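Local coordinates for protein acyl-CoA dehydrogenase (Thermus thermophilus, PDB 2Z1Q) that probably uses bound FAD to oxidise saturated acyl-CoA thioesters to their 2,3-dehydroacyl-CoA products, at residues Asn62-Leu75 against Gly104-Ile116. Residues are numbered along the deposited sequence; the frame is centred on the assembly and turned at random.
Sequences NVPLMRKAGELGLL and GGFSVTYGAHTSI
Met66 reaches from helix 62-71 into the groove between Phe106, Thr109 and Tyr110 of helix 106-116. With CG anti to the backbone N (chi1 -156°), the bend at chi2 sets SD beside Thr109 CG2 (4.0 Å) and oblique to the His113 ring; SD also makes a Met-aromatic contact, 5.2 Å from the Phe106 ring centroid. The bend at chi3 turns the CE methyl obliquely onto Phe106 CZ (3.4 Å), where it also meets the edge of the Tyr110 ring. The preceding residue, Leu65, packs its CB on Phe106 CE1 (3.8 Å). Beyond the Schellman motif that closes helix 62-71 at Gly73, Leu75 CD2 touches Tyr110 CE1 at 3.5 Å and, at the edge of the imidazole, His113 CD2 at 3.7 Å. Tyr110 OH donates to Leu74 O (2.7 Å), the hydroxyl lying 29° off the plane of that carbonyl, and so ties its ring to the turn after the helix. His113 ND1 accepts from Ala144 N and NE2 donates to Leu137 O. The two helices cross at -59° within the all-helical N-terminal domain of the acyl-CoA dehydrogenase fold: helix 30-54 backs Leu65 and Ala69, strand 172-183 and helix 252-288 border helix 106-116, and Ile116 touches the FAD.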
ATOM      1  N   ASN B  62      10.074   1.852  27.532  1.00 26.20           N
ATOM      2  CA  ASN B  62      10.933   2.677  26.679  1.00 26.05           C
ATOM      3  C   ASN B  62      12.031   3.351  27.534  1.00 26.86           C
ATOM      4  O   ASN B  62      13.129   3.604  27.050  1.00 25.43           O
ATOM      5  CB  ASN B  62      10.125   3.795  25.983  1.00 22.46           C
ATOM      6  CG  ASN B  62       9.479   3.347  24.670  1.00 21.48           C
ATOM      7  OD1 ASN B  62       8.258   3.226  24.578  1.00 19.84           O
ATOM      8  ND2 ASN B  62      10.296   3.120  23.646  1.00 20.24           N
ATOM      9  N   VAL B  63      11.716   3.652  28.794  1.00 26.89           N
ATOM     10  CA  VAL B  63      12.678   4.326  29.668  1.00 28.17           C
ATOM     11  C   VAL B  63      13.917   3.474  29.938  1.00 27.99           C
ATOM     12  O   VAL B  63      15.038   3.890  29.673  1.00 28.11           O
ATOM     13  CB  VAL B  63      12.025   4.740  31.002  1.00 29.19           C
ATOM     14  CG1 VAL B  63      13.034   5.449  31.887  1.00 29.39           C
ATOM     15  CG2 VAL B  63      10.840   5.655  30.737  1.00 27.90           C
ATOM     16  N   PRO B  64      13.728   2.265  30.480  1.00 29.02           N
ATOM     17  CA  PRO B  64      14.908   1.444  30.732  1.00 29.57           C
ATOM     18  C   PRO B  64      15.647   1.111  29.426  1.00 30.99           C
ATOM     19  O   PRO B  64      16.879   1.041  29.411  1.00 31.13           O
ATOM     20  CB  PRO B  64      14.326   0.213  31.433  1.00 27.95           C
ATOM     21  CG  PRO B  64      12.926   0.137  30.877  1.00 29.43           C
ATOM     22  CD  PRO B  64      12.504   1.582  30.924  1.00 29.76           C
ATOM     23  N   LEU B  65      14.905   0.912  28.333  1.00 30.14           N
ATOM     24  CA  LEU B  65      15.525   0.613  27.039  1.00 30.03           C
ATOM     25  C   LEU B  65      16.365   1.780  26.563  1.00 30.20           C
ATOM     26  O   LEU B  65      17.439   1.600  25.997  1.00 31.16           O
ATOM     27  CB  LEU B  65      14.471   0.309  25.978  1.00 28.57           C
ATOM     28  CG  LEU B  65      13.975  -1.135  25.932  1.00 28.36           C
ATOM     29  CD1 LEU B  65      12.799  -1.229  24.982  1.00 29.28           C
ATOM     30  CD2 LEU B  65      15.103  -2.067  25.485  1.00 27.87           C
ATOM     31  N   MET B  66      15.870   2.986  26.797  1.00 30.37           N
ATOM     32  CA  MET B  66      16.579   4.176  26.375  1.00 32.91           C
ATOM     33  C   MET B  66      17.836   4.345  27.241  1.00 34.83           C
ATOM     34  O   MET B  66      18.876   4.806  26.756  1.00 33.85           O
ATOM     35  CB  MET B  66      15.643   5.390  26.470  1.00 31.15           C
ATOM     36  CG  MET B  66      16.019   6.573  25.564  1.00 37.10           C
ATOM     37  SD  MET B  66      15.685   6.394  23.770  1.00 32.39           S
ATOM     38  CE  MET B  66      16.980   5.297  23.266  1.00 40.11           C
ATOM     39  N   ARG B  67      17.750   3.963  28.516  1.00 35.52           N
ATOM     40  CA  ARG B  67      18.897   4.048  29.416  1.00 38.21           C
ATOM     41  C   ARG B  67      19.976   3.086  28.907  1.00 38.42           C
ATOM     42  O   ARG B  67      21.148   3.444  28.824  1.00 38.18           O
ATOM     43  CB  ARG B  67      18.501   3.650  30.839  1.00 40.69           C
ATOM     44  CG  ARG B  67      18.424   4.786  31.848  1.00 44.45           C
ATOM     45  CD  ARG B  67      17.280   5.755  31.563  1.00 49.04           C
ATOM     46  NE  ARG B  67      16.844   6.418  32.791  1.00 52.08           N
ATOM     47  CZ  ARG B  67      15.957   7.407  32.843  1.00 53.95           C
ATOM     48  NH1 ARG B  67      15.403   7.866  31.729  1.00 55.78           N
ATOM     49  NH2 ARG B  67      15.616   7.927  34.014  1.00 54.17           N
ATOM     50  N   LYS B  68      19.575   1.868  28.552  1.00 38.60           N
ATOM     51  CA  LYS B  68      20.538   0.888  28.048  1.00 39.24           C
ATOM     52  C   LYS B  68      21.221   1.372  26.774  1.00 39.47           C
ATOM     53  O   LYS B  68      22.430   1.213  26.622  1.00 40.04           O
ATOM     54  CB  LYS B  68      19.868  -0.461  27.781  1.00 39.11           C
ATOM     55  CG  LYS B  68      19.434  -1.203  29.036  1.00 40.97           C
ATOM     56  CD  LYS B  68      18.790  -2.539  28.709  1.00 43.64           C
ATOM     57  CE  LYS B  68      18.415  -3.285  29.983  1.00 46.45           C
ATOM     58  NZ  LYS B  68      17.368  -2.565  30.756  1.00 47.60           N
ATOM     59  N   ALA B  69      20.447   1.954  25.859  1.00 38.43           N
ATOM     60  CA  ALA B  69      20.997   2.455  24.600  1.00 36.28           C
ATOM     61  C   ALA B  69      21.975   3.587  24.890  1.00 35.48           C
ATOM     62  O   ALA B  69      22.936   3.803  24.151  1.00 34.18           O
ATOM     63  CB  ALA B  69      19.878   2.954  23.692  1.00 34.59           C
ATOM     64  N   GLY B  70      21.715   4.309  25.974  1.00 35.14           N
ATOM     65  CA  GLY B  70      22.574   5.410  26.353  1.00 35.49           C
ATOM     66  C   GLY B  70      23.894   4.913  26.914  1.00 36.69           C
ATOM     67  O   GLY B  70      24.954   5.449  26.594  1.00 35.76           O
ATOM     68  N   GLU B  71      23.847   3.887  27.750  1.00 37.11           N
ATOM     69  CA  GLU B  71      25.082   3.372  28.310  1.00 40.51           C
ATOM     70  C   GLU B  71      25.939   2.775  27.187  1.00 39.30           C
ATOM     71  O   GLU B  71      27.159   2.687  27.314  1.00 40.11           O
ATOM     72  CB  GLU B  71      24.788   2.323  29.390  1.00 43.32           C
ATOM     73  CG  GLU B  71      24.342   0.982  28.864  1.00 49.50           C
ATOM     74  CD  GLU B  71      23.983   0.014  29.981  1.00 54.62           C
ATOM     75  OE1 GLU B  71      24.749  -0.072  30.965  1.00 57.05           O
ATOM     76  OE2 GLU B  71      22.935  -0.661  29.873  1.00 54.79           O
ATOM     77  N   LEU B  72      25.298   2.388  26.084  1.00 37.51           N
ATOM     78  CA  LEU B  72      26.008   1.803  24.940  1.00 36.74           C
ATOM     79  C   LEU B  72      26.603   2.876  24.037  1.00 35.29           C
ATOM     80  O   LEU B  72      27.323   2.574  23.085  1.00 35.37           O
ATOM     81  CB  LEU B  72      25.058   0.926  24.117  1.00 36.37           C
ATOM     82  CG  LEU B  72      24.591  -0.397  24.732  1.00 37.33           C
ATOM     83  CD1 LEU B  72      23.489  -1.005  23.882  1.00 37.51           C
ATOM     84  CD2 LEU B  72      25.767  -1.351  24.842  1.00 37.54           C
ATOM     85  N   GLY B  73      26.283   4.128  24.342  1.00 34.47           N
ATOM     86  CA  GLY B  73      26.765   5.249  23.559  1.00 34.38           C
ATOM     87  C   GLY B  73      25.942   5.546  22.313  1.00 33.72           C
ATOM     88  O   GLY B  73      26.334   6.377  21.504  1.00 35.73           O
ATOM     89  N   LEU B  74      24.795   4.894  22.151  1.00 32.55           N
ATOM     90  CA  LEU B  74      23.976   5.131  20.960  1.00 31.86           C
ATOM     91  C   LEU B  74      23.273   6.476  20.969  1.00 31.27           C
ATOM     92  O   LEU B  74      22.858   6.969  19.921  1.00 31.79           O
ATOM     93  CB  LEU B  74      22.942   4.017  20.781  1.00 30.80           C
ATOM     94  CG  LEU B  74      23.544   2.626  20.576  1.00 31.44           C
ATOM     95  CD1 LEU B  74      22.443   1.631  20.269  1.00 33.03           C
ATOM     96  CD2 LEU B  74      24.560   2.663  19.443  1.00 32.57           C
ATOM     97  N   LEU B  75      23.148   7.076  22.146  1.00 30.33           N
ATOM     98  CA  LEU B  75      22.478   8.361  22.251  1.00 30.29           C
ATOM     99  C   LEU B  75      23.455   9.536  22.222  1.00 30.00           C
ATOM    100  O   LEU B  75      23.039  10.696  22.174  1.00 28.58           O
ATOM    101  CB  LEU B  75      21.645   8.407  23.539  1.00 28.00           C
ATOM    102  CG  LEU B  75      20.630   7.271  23.669  1.00 27.38           C
ATOM    103  CD1 LEU B  75      19.938   7.362  25.027  1.00 26.36           C
ATOM    104  CD2 LEU B  75      19.620   7.354  22.530  1.00 26.01           C
ATOM    105  N   GLY B 104      10.941  -2.016  16.005  1.00 43.48           N
ATOM    106  CA  GLY B 104       9.553  -1.603  15.930  1.00 38.52           C
ATOM    107  C   GLY B 104       9.415  -0.171  16.409  1.00 35.75           C
ATOM    108  O   GLY B 104      10.276   0.655  16.121  1.00 34.68           O
ATOM    109  N   GLY B 105       8.351   0.117  17.151  1.00 33.49           N
ATOM    110  CA  GLY B 105       8.138   1.473  17.630  1.00 32.31           C
ATOM    111  C   GLY B 105       9.289   2.117  18.390  1.00 30.33           C
ATOM    112  O   GLY B 105       9.404   3.343  18.418  1.00 29.24           O
ATOM    113  N   PHE B 106      10.145   1.311  19.006  1.00 29.74           N
ATOM    114  CA  PHE B 106      11.259   1.870  19.745  1.00 29.07           C
ATOM    115  C   PHE B 106      12.119   2.728  18.812  1.00 28.79           C
ATOM    116  O   PHE B 106      12.793   3.662  19.260  1.00 27.29           O
ATOM    117  CB  PHE B 106      12.097   0.763  20.386  1.00 29.29           C
ATOM    118  CG  PHE B 106      13.302   1.279  21.101  1.00 29.23           C
ATOM    119  CD1 PHE B 106      13.174   2.004  22.284  1.00 29.41           C
ATOM    120  CD2 PHE B 106      14.559   1.117  20.547  1.00 29.89           C
ATOM    121  CE1 PHE B 106      14.296   2.568  22.899  1.00 29.60           C
ATOM    122  CE2 PHE B 106      15.682   1.674  21.146  1.00 30.09           C
ATOM    123  CZ  PHE B 106      15.554   2.402  22.322  1.00 30.74           C
ATOM    124  N   SER B 107      12.075   2.431  17.514  1.00 26.36           N
ATOM    125  CA  SER B 107      12.836   3.194  16.537  1.00 27.03           C
ATOM    126  C   SER B 107      12.397   4.664  16.584  1.00 27.12           C
ATOM    127  O   SER B 107      13.231   5.570  16.476  1.00 26.75           O
ATOM    128  CB  SER B 107      12.618   2.620  15.138  1.00 28.51           C
ATOM    129  OG  SER B 107      11.244   2.669  14.786  1.00 35.00           O
ATOM    130  N   VAL B 108      11.095   4.908  16.738  1.00 26.58           N
ATOM    131  CA  VAL B 108      10.603   6.287  16.806  1.00 24.81           C
ATOM    132  C   VAL B 108      11.052   6.904  18.141  1.00 24.56           C
ATOM    133  O   VAL B 108      11.444   8.063  18.192  1.00 26.29           O
ATOM    134  CB  VAL B 108       9.057   6.344  16.660  1.00 23.96           C
ATOM    135  CG1 VAL B 108       8.546   7.780  16.786  1.00 22.92           C
ATOM    136  CG2 VAL B 108       8.666   5.789  15.296  1.00 24.07           C
ATOM    137  N   THR B 109      11.007   6.119  19.213  1.00 23.46           N
ATOM    138  CA  THR B 109      11.444   6.615  20.526  1.00 23.48           C
ATOM    139  C   THR B 109      12.887   7.106  20.393  1.00 22.24           C
ATOM    140  O   THR B 109      13.187   8.255  20.700  1.00 21.56           O
ATOM    141  CB  THR B 109      11.387   5.492  21.586  1.00 24.32           C
ATOM    142  OG1 THR B 109      10.074   4.935  21.616  1.00 24.82           O
ATOM    143  CG2 THR B 109      11.745   6.044  22.960  1.00 23.75           C
ATOM    144  N   TYR B 110      13.761   6.226  19.904  1.00 23.40           N
ATOM    145  CA  TYR B 110      15.175   6.556  19.687  1.00 25.24           C
ATOM    146  C   TYR B 110      15.322   7.731  18.716  1.00 24.86           C
ATOM    147  O   TYR B 110      16.016   8.710  19.009  1.00 24.66           O
ATOM    148  CB  TYR B 110      15.916   5.340  19.102  1.00 27.39           C
ATOM    149  CG  TYR B 110      17.356   5.612  18.709  1.00 29.76           C
ATOM    150  CD1 TYR B 110      18.364   5.606  19.661  1.00 31.27           C
ATOM    151  CD2 TYR B 110      17.700   5.905  17.382  1.00 32.19           C
ATOM    152  CE1 TYR B 110      19.684   5.880  19.327  1.00 31.58           C
ATOM    153  CE2 TYR B 110      19.036   6.185  17.030  1.00 32.53           C
ATOM    154  CZ  TYR B 110      20.017   6.168  18.023  1.00 33.82           C
ATOM    155  OH  TYR B 110      21.341   6.440  17.777  1.00 36.21           O
ATOM    156  N   GLY B 111      14.662   7.624  17.565  1.00 23.70           N
ATOM    157  CA  GLY B 111      14.738   8.663  16.552  1.00 24.26           C
ATOM    158  C   GLY B 111      14.309  10.045  17.009  1.00 26.42           C
ATOM    159  O   GLY B 111      15.010  11.030  16.770  1.00 27.61           O
ATOM    160  N   ALA B 112      13.162  10.141  17.667  1.00 25.51           N
ATOM    161  CA  ALA B 112      12.692  11.441  18.115  1.00 26.09           C
ATOM    162  C   ALA B 112      13.696  12.036  19.116  1.00 24.75           C
ATOM    163  O   ALA B 112      14.046  13.207  19.048  1.00 23.83           O
ATOM    164  CB  ALA B 112      11.313  11.310  18.735  1.00 22.94           C
ATOM    165  N   HIS B 113      14.168  11.210  20.036  1.00 26.50           N
ATOM    166  CA  HIS B 113      15.141  11.658  21.031  1.00 26.43           C
ATOM    167  C   HIS B 113      16.446  12.200  20.390  1.00 26.19           C
ATOM    168  O   HIS B 113      16.755  13.381  20.526  1.00 24.44           O
ATOM    169  CB  HIS B 113      15.447  10.500  21.968  1.00 25.62           C
ATOM    170  CG  HIS B 113      16.440  10.834  23.035  1.00 28.63           C
ATOM    171  ND1 HIS B 113      16.157  11.694  24.079  1.00 29.51           N
ATOM    172  CD2 HIS B 113      17.714  10.410  23.228  1.00 27.93           C
ATOM    173  CE1 HIS B 113      17.216  11.783  24.863  1.00 30.11           C
ATOM    174  NE2 HIS B 113      18.171  11.017  24.372  1.00 28.34           N
ATOM    175  N   THR B 114      17.181  11.345  19.675  1.00 25.97           N
ATOM    176  CA  THR B 114      18.455  11.753  19.049  1.00 27.01           C
ATOM    177  C   THR B 114      18.384  12.855  17.984  1.00 27.91           C
ATOM    178  O   THR B 114      19.364  13.593  17.787  1.00 28.03           O
ATOM    179  CB  THR B 114      19.191  10.537  18.405  1.00 25.08           C
ATOM    180  OG1 THR B 114      18.422  10.028  17.311  1.00 27.09           O
ATOM    181  CG2 THR B 114      19.397   9.426  19.429  1.00 24.86           C
ATOM    182  N   SER B 115      17.251  12.992  17.298  1.00 27.12           N
ATOM    183  CA  SER B 115      17.157  14.020  16.274  1.00 28.04           C
ATOM    184  C   SER B 115      16.441  15.279  16.759  1.00 28.27           C
ATOM    185  O   SER B 115      17.068  16.177  17.314  1.00 28.93           O
ATOM    186  CB  SER B 115      16.485  13.460  15.012  1.00 28.73           C
ATOM    187  OG  SER B 115      15.137  13.089  15.250  1.00 28.38           O
ATOM    188  N   ILE B 116      15.132  15.354  16.568  1.00 28.31           N
ATOM    189  CA  ILE B 116      14.398  16.535  17.003  1.00 28.02           C
ATOM    190  C   ILE B 116      14.526  16.844  18.497  1.00 26.22           C
ATOM    191  O   ILE B 116      14.411  17.991  18.909  1.00 26.42           O
ATOM    192  CB  ILE B 116      12.916  16.408  16.638  1.00 28.27           C
ATOM    193  CG1 ILE B 116      12.372  15.061  17.133  1.00 29.04           C
ATOM    194  CG2 ILE B 116      12.755  16.563  15.134  1.00 29.63           C
ATOM    195  CD1 ILE B 116      10.897  14.817  16.812  1.00 29.13           C
TER